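Local coordinates for hypothetical 41.8 kDa protein in SPO13-ARG4 intergenic region (Saccharomyces cerevisiae, PDB 2A08), which is essential, together with LSB5, for actin cytoskeleton organisation, fluid-phase endocytosis and vesicle trafficking, the part modelled being its SH3 domain, at residues L20-G25 with N55-S60; I28-K33 with D39-R44. All blocks are in the same frame, centred on the assembly; numbering follows the deposited sequence. Where two conformers were deposited one is given.

How the interactions relate
Interaction 1 and interaction 2 belong to one small SH3 domain, and 28-33 with 39-44 is nested in the chain loop closed by 20-25 with 55-60. Interaction 1 is a small buried contact, side chain against side chain, where a loop meets the 3-10 turn and start of the last strand. Interaction 2 is much larger and only partly buried: two hairpin strands paired through backbone hydrogen bonds, with lysine, leucine and arginine side chains flanking them nearer the surface. The two meet in the core, where Leu-20 packs on Gly-43, and again closer to the surface, where the last strand comes up to the hairpin.

Interaction 1 of 2, residues L20-G25 with N55-S60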
loop_
_atom_site.group_PDB
_atom_site.type_symbol
_atom_site.label_atom_id
_atom_site.label_comp_id
_atom_site.label_asym_id
_atom_site.label_seq_id
_atom_site.Cartn_x
_atom_site.Cartn_y
_atom_site.Cartn_z
ATOM N N LEU A 20 -0.187 3.204 6.373
ATOM C CA LEU A 20 0.515 1.919 6.362
ATOM C C LEU A 20 1.978 2.102 6.024
ATOM O O LEU A 20 2.319 2.636 4.963
ATOM C CB LEU A 20 -0.105 0.981 5.340
ATOM C CG LEU A 20 0.518 -0.392 5.169
ATOM C CD1 LEU A 20 0.205 -1.239 6.364
ATOM C CD2 LEU A 20 -0.025 -1.001 3.851
ATOM N N ALA A 21 2.851 1.671 6.911
ATOM C CA ALA A 21 4.284 1.686 6.672
ATOM C C ALA A 21 4.680 0.411 5.973
ATOM O O ALA A 21 4.137 -0.658 6.265
ATOM C CB ALA A 21 5.012 1.791 7.967
ATOM N N PHE A 22 5.637 0.506 5.070
ATOM C CA PHE A 22 6.198 -0.684 4.428
ATOM C C PHE A 22 7.579 -0.399 3.866
ATOM O O PHE A 22 8.019 0.768 3.849
ATOM C CB PHE A 22 5.270 -1.271 3.340
ATOM C CG PHE A 22 4.797 -0.281 2.306
ATOM C CD1 PHE A 22 5.627 0.193 1.302
ATOM C CD2 PHE A 22 3.495 0.154 2.320
ATOM C CE1 PHE A 22 5.173 1.094 0.344
ATOM C CE2 PHE A 22 3.025 1.062 1.347
ATOM C CZ PHE A 22 3.880 1.522 0.363
ATOM N N LYS A 23 8.264 -1.471 3.464
ATOM C CA LYS A 23 9.585 -1.422 2.835
ATOM C C LYS A 23 9.510 -1.914 1.406
ATOM O O LYS A 23 8.675 -2.764 1.073
ATOM C CB LYS A 23 10.600 -2.275 3.601
ATOM C CG LYS A 23 10.708 -1.891 5.042
ATOM C CD LYS A 23 11.436 -0.582 5.239
ATOM C CE LYS A 23 11.697 -0.296 6.757
ATOM N NZ LYS A 23 12.136 -1.478 7.564
ATOM N N LYS A 24 10.383 -1.367 0.559
ATOM C CA LYS A 24 10.574 -1.862 -0.814
ATOM C C LYS A 24 10.597 -3.393 -0.838
ATOM O O LYS A 24 11.301 -4.006 -0.047
ATOM C CB LYS A 24 11.865 -1.247 -1.430
ATOM C CG LYS A 24 12.098 -1.706 -2.844
ATOM C CD LYS A 24 13.356 -1.090 -3.417
ATOM C CE LYS A 24 13.523 -1.467 -4.868
ATOM N NZ LYS A 24 14.733 -0.740 -5.378
ATOM N N GLY A 25 9.755 -3.987 -1.686
ATOM C CA GLY A 25 9.741 -5.430 -1.895
ATOM C C GLY A 25 8.678 -6.125 -1.055
ATOM O O GLY A 25 8.364 -7.282 -1.305
ATOM N N ASN A 55 1.138 5.183 -6.206
ATOM C CA ASN A 55 2.300 5.051 -7.062
ATOM C C ASN A 55 3.526 4.403 -6.402
ATOM O O ASN A 55 4.532 4.182 -7.055
ATOM C CB ASN A 55 2.657 6.391 -7.652
ATOM C CG ASN A 55 3.139 7.401 -6.605
ATOM O OD1 ASN A 55 2.567 7.516 -5.528
ATOM N ND2 ASN A 55 4.129 8.182 -6.988
ATOM N N TYR A 56 3.422 4.074 -5.117
ATOM C CA TYR A 56 4.522 3.397 -4.419
ATOM C C TYR A 56 4.506 1.880 -4.605
ATOM O O TYR A 56 5.423 1.199 -4.123
ATOM C CB TYR A 56 4.525 3.691 -2.927
ATOM C CG TYR A 56 5.119 5.019 -2.483
ATOM C CD1 TYR A 56 4.700 6.200 -3.060
ATOM C CD2 TYR A 56 6.042 5.074 -1.451
ATOM C CE1 TYR A 56 5.213 7.419 -2.620
ATOM C CE2 TYR A 56 6.566 6.260 -1.013
ATOM C CZ TYR A 56 6.135 7.461 -1.584
ATOM O OH TYR A 56 6.647 8.682 -1.101
ATOM N N VAL A 57 3.449 1.363 -5.223
ATOM C CA VAL A 57 3.299 -0.082 -5.417
ATOM C C VAL A 57 2.994 -0.422 -6.868
ATOM O O VAL A 57 2.568 0.420 -7.644
ATOM C CB VAL A 57 2.200 -0.715 -4.485
ATOM C CG1 VAL A 57 2.405 -0.299 -3.030
ATOM C CG2 VAL A 57 0.767 -0.386 -4.942
ATOM N N ARG A 58 3.196 -1.687 -7.218
ATOM C CA ARG A 58 2.841 -2.222 -8.531
ATOM C C ARG A 58 1.927 -3.426 -8.297
ATOM O O ARG A 58 2.373 -4.448 -7.766
ATOM C CB ARG A 58 4.082 -2.662 -9.295
ATOM C CG ARG A 58 3.779 -3.295 -10.668
ATOM C CD ARG A 58 5.022 -3.686 -11.476
ATOM N NE ARG A 58 5.953 -2.566 -11.627
ATOM C CZ ARG A 58 7.272 -2.683 -11.813
ATOM N NH1 ARG A 58 7.858 -3.871 -11.888
ATOM N NH2 ARG A 58 8.010 -1.593 -11.904
ATOM N N VAL A 59 0.666 -3.298 -8.673
ATOM C CA VAL A 59 -0.292 -4.400 -8.573
ATOM C C VAL A 59 0.189 -5.597 -9.419
ATOM O O VAL A 59 0.662 -5.441 -10.536
ATOM C CB VAL A 59 -1.708 -3.974 -8.998
ATOM C CG1 VAL A 59 -2.678 -5.162 -8.984
ATOM C CG2 VAL A 59 -2.206 -2.853 -8.088
ATOM N N SER A 60 0.076 -6.793 -8.829
ATOM C CA SER A 60 0.479 -8.025 -9.484
ATOM C C SER A 60 -0.619 -8.626 -10.363
ATOM O O SER A 60 -1.759 -8.839 -9.910
ATOM C CB SER A 60 0.937 -9.051 -8.450
ATOM O OG SER A 60 2.010 -8.556 -7.702
ATOM O OXT SER A 60 -0.317 -8.927 -11.536
#
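Phe-22 packs its ring tip on Tyr-56 and Val-57 in the hydrophobic core of this SH3 domain. Residues 20-25 run from the end of the RT loop into the diverging turn ahead of strand 27-30, whereas 55-56 belong to the 3-10 turn that leads into the last strand. By its place in that turn, Tyr-56 probably corresponds to the tyrosine that in SH3 domains generally lines the groove for proline-rich peptides.

Start at Phe-22 CB, which rests on Ile-28 CD1 of strand 27-30, a methyl that CG and CD2 of the ring also touch. The first torsion sets CG between the backbone N and the carbonyl carbon (chi1 52°), and this sends the ring from the loop towards 55-60. On one side of the ring, Phe-22 CD2 also has Leu-20 CD2, from its own segment, at 4.0 Å. On the other, Phe-22 CE1 comes to 4.2 Å from Tyr-56 CB. The tip does most of the work: Phe-22 CZ meets Tyr-56 CB at 4.0 Å, with that methylene lying at the ring edge and close to its plane, and it meets Val-57 CG1 at 4.1 Å from an oblique direction.

The contact is therefore entirely van der Waals, the phenyl tip lying against the CB of Tyr-56 and a methyl of Val-57. Tyr-56 contributes chiefly its CB; its ring leads away from Phe-22, and the two do not stack. Phe-52 of strand 48-53 adds an edge-to-face contact to the Phe-22 ring and also touches Val-57, while Ala-8 and Ala-6 of strand 5-8 pack against Phe-22 and Val-57 respectively. For Val-57 the deciding torsion is chi1 at -50°: CG1 stands anti to the carbonyl carbon, and it is this methyl that meets Phe-22 CZ.

Interaction 2 of 2, residues I28-K33 with D39-R44; sequences ITILKK and DWWTGR
Thr-29 and Arg-44 form an antiparallel hydrogen-bonded pair. Thr-29 N gives to Arg-44 O, and Arg-44 N returns a bond to Thr-29 O, each 2.9 Å long and in the plane of the accepting carbonyl. Farther on comes a classic beta bulge, with Leu-31 and Lys-32 both facing Thr-42. Thr-42 O takes two donors from the same face of its plane, Leu-31 N at 2.8 Å and Lys-32 N at 3.2 Å; the second is longer but straighter (166° against 138° at the hydrogen). Thr-42 N is satisfied in turn by Lys-32 O, at 2.9 Å.

A water bridges Thr-29 OG1 and Arg-44 NE, accepting from the arginine. Over one face of that guanidinium sits Leu-31 CD2, 4.2 Å from Arg-44 CZ, the two side chains crossing at about a right angle. Lys-33 runs alongside Trp-41 and covers one face of the indole: its CB makes a CH-pi contact 3.5 Å from the five-membered ring centroid, the bend at chi3 (-81°) lays CE over the six-membered ring near CH2, and a second bend at chi4 sets NZ. Trp-41 NE1 finds its partner in Ser-34 OG, a hydroxyl that also bonds Asp-39 OD2.

This is the hairpin of strands 27-30 and 40-45 in the SH3 barrel, joined by the n-Src loop. Strand 5-8 continues the sheet beyond Ile-28 and Ile-30, strand 48-53 pairs with Trp-41 and Gly-43, and the Trp-41 side chain reaches Val-57 and Val-59 of strand 57-59.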
loop_
_atom_site.group_PDB
_atom_site.type_symbol
_atom_site.label_atom_id
_atom_site.label_comp_id
_atom_site.label_asym_id
_atom_site.label_seq_id
_atom_site.Cartn_x
_atom_site.Cartn_y
_atom_site.Cartn_z
ATOM N N ILE A 28 1.938 -6.111 -0.378
ATOM C CA ILE A 28 0.816 -5.401 0.251
ATOM C C ILE A 28 -0.494 -6.016 -0.278
ATOM O O ILE A 28 -0.697 -6.110 -1.474
ATOM C CB ILE A 28 0.870 -3.895 -0.102
ATOM C CG1 ILE A 28 2.266 -3.276 0.177
ATOM C CG2 ILE A 28 -0.296 -3.127 0.541
ATOM C CD1 ILE A 28 2.893 -3.557 1.445
ATOM N N THR A 29 -1.364 -6.424 0.632
ATOM C CA THR A 29 -2.696 -6.844 0.278
ATOM C C THR A 29 -3.533 -5.585 0.123
ATOM O O THR A 29 -3.540 -4.761 1.028
ATOM C CB THR A 29 -3.265 -7.692 1.393
ATOM O OG1 THR A 29 -2.561 -8.942 1.444
ATOM C CG2 THR A 29 -4.727 -8.013 1.160
ATOM N N ILE A 30 -4.200 -5.409 -1.010
ATOM C CA ILE A 30 -5.033 -4.259 -1.237
ATOM C C ILE A 30 -6.437 -4.482 -0.668
ATOM O O ILE A 30 -7.155 -5.368 -1.114
ATOM C CB ILE A 30 -5.163 -3.947 -2.742
ATOM C CG1 ILE A 30 -3.790 -3.799 -3.430
ATOM C CG2 ILE A 30 -6.032 -2.740 -2.921
ATOM C CD1 ILE A 30 -2.968 -2.713 -2.919
ATOM N N LEU A 31 -6.791 -3.701 0.342
ATOM C CA LEU A 31 -8.137 -3.729 0.921
ATOM C C LEU A 31 -9.122 -2.939 0.046
ATOM O O LEU A 31 -10.257 -3.379 -0.170
ATOM C CB LEU A 31 -8.115 -3.197 2.370
ATOM C CG LEU A 31 -7.182 -3.955 3.335
ATOM C CD1 LEU A 31 -7.378 -3.449 4.746
ATOM C CD2 LEU A 31 -7.403 -5.473 3.300
ATOM N N LYS A 32 -8.661 -1.798 -0.467
ATOM C CA LYS A 32 -9.456 -0.974 -1.382
ATOM C C LYS A 32 -8.536 -0.070 -2.165
ATOM O O LYS A 32 -7.609 0.487 -1.613
ATOM C CB LYS A 32 -10.489 -0.148 -0.629
ATOM C CG LYS A 32 -11.517 0.526 -1.599
ATOM C CD LYS A 32 -12.719 0.996 -0.895
ATOM C CE LYS A 32 -13.677 1.702 -1.873
ATOM N NZ LYS A 32 -14.317 0.779 -2.797
ATOM N N LYS A 33 -8.788 0.064 -3.469
ATOM C CA LYS A 33 -8.037 0.989 -4.312
ATOM C C LYS A 33 -8.985 1.674 -5.263
ATOM O O LYS A 33 -10.097 1.215 -5.494
ATOM C CB LYS A 33 -6.979 0.251 -5.132
ATOM C CG LYS A 33 -7.513 -0.797 -6.090
ATOM C CD LYS A 33 -6.347 -1.449 -6.824
ATOM C CE LYS A 33 -5.843 -0.639 -8.002
ATOM N NZ LYS A 33 -6.782 -0.408 -9.137
ATOM N N ASP A 39 -3.916 8.764 -6.065
ATOM C CA ASP A 39 -4.760 8.600 -4.905
ATOM C C ASP A 39 -4.071 7.872 -3.759
ATOM O O ASP A 39 -2.978 7.328 -3.910
ATOM C CB ASP A 39 -6.047 7.847 -5.274
ATOM C CG ASP A 39 -7.014 8.666 -6.096
ATOM O OD1 ASP A 39 -7.036 9.927 -6.011
ATOM O OD2 ASP A 39 -7.839 8.096 -6.830
ATOM N N TRP A 40 -4.767 7.818 -2.634
ATOM C CA TRP A 40 -4.330 7.064 -1.465
ATOM C C TRP A 40 -5.112 5.779 -1.410
ATOM O O TRP A 40 -6.308 5.829 -1.277
ATOM C CB TRP A 40 -4.533 7.907 -0.186
ATOM C CG TRP A 40 -3.481 9.003 -0.142
ATOM C CD1 TRP A 40 -3.508 10.185 -0.829
ATOM C CD2 TRP A 40 -2.225 8.979 0.549
ATOM N NE1 TRP A 40 -2.358 10.901 -0.598
ATOM C CE2 TRP A 40 -1.556 10.193 0.252
ATOM C CE3 TRP A 40 -1.615 8.096 1.441
ATOM C CZ2 TRP A 40 -0.302 10.505 0.783
ATOM C CZ3 TRP A 40 -0.372 8.450 1.992
ATOM C CH2 TRP A 40 0.257 9.622 1.640
ATOM N N TRP A 41 -4.423 4.644 -1.453
ATOM C CA TRP A 41 -5.055 3.335 -1.443
ATOM C C TRP A 41 -4.988 2.753 -0.041
ATOM O O TRP A 41 -4.228 3.267 0.767
ATOM C CB TRP A 41 -4.344 2.431 -2.452
ATOM C CG TRP A 41 -4.607 2.800 -3.915
ATOM C CD1 TRP A 41 -5.413 3.776 -4.400
ATOM C CD2 TRP A 41 -4.053 2.138 -5.039
ATOM N NE1 TRP A 41 -5.408 3.754 -5.783
ATOM C CE2 TRP A 41 -4.561 2.764 -6.193
ATOM C CE3 TRP A 41 -3.151 1.093 -5.201
ATOM C CZ2 TRP A 41 -4.201 2.366 -7.473
ATOM C CZ3 TRP A 41 -2.813 0.699 -6.490
ATOM C CH2 TRP A 41 -3.317 1.347 -7.594
ATOM N N THR A 42 -5.721 1.677 0.214
ATOM C CA THR A 42 -5.792 1.058 1.535
ATOM C C THR A 42 -5.273 -0.362 1.493
ATOM O O THR A 42 -5.740 -1.177 0.712
ATOM C CB THR A 42 -7.200 1.129 2.010
ATOM O OG1 THR A 42 -7.588 2.520 1.990
ATOM C CG2 THR A 42 -7.316 0.709 3.481
ATOM N N GLY A 43 -4.311 -0.674 2.362
ATOM C CA GLY A 43 -3.685 -1.987 2.352
ATOM C C GLY A 43 -3.344 -2.551 3.696
ATOM O O GLY A 43 -3.564 -1.947 4.749
ATOM N N ARG A 44 -2.810 -3.766 3.632
ATOM C CA ARG A 44 -2.438 -4.559 4.807
ATOM C C ARG A 44 -1.112 -5.253 4.524
ATOM O O ARG A 44 -0.964 -5.820 3.465
ATOM C CB ARG A 44 -3.506 -5.628 5.044
ATOM C CG ARG A 44 -3.250 -6.611 6.210
ATOM C CD ARG A 44 -4.553 -7.336 6.654
ATOM N NE ARG A 44 -5.137 -8.238 5.633
ATOM C CZ ARG A 44 -6.392 -8.747 5.648
ATOM N NH1 ARG A 44 -7.287 -8.398 6.573
ATOM N NH2 ARG A 44 -6.774 -9.569 4.688
HETATM O O HOH W 1 -3.260 -9.863 4.100
#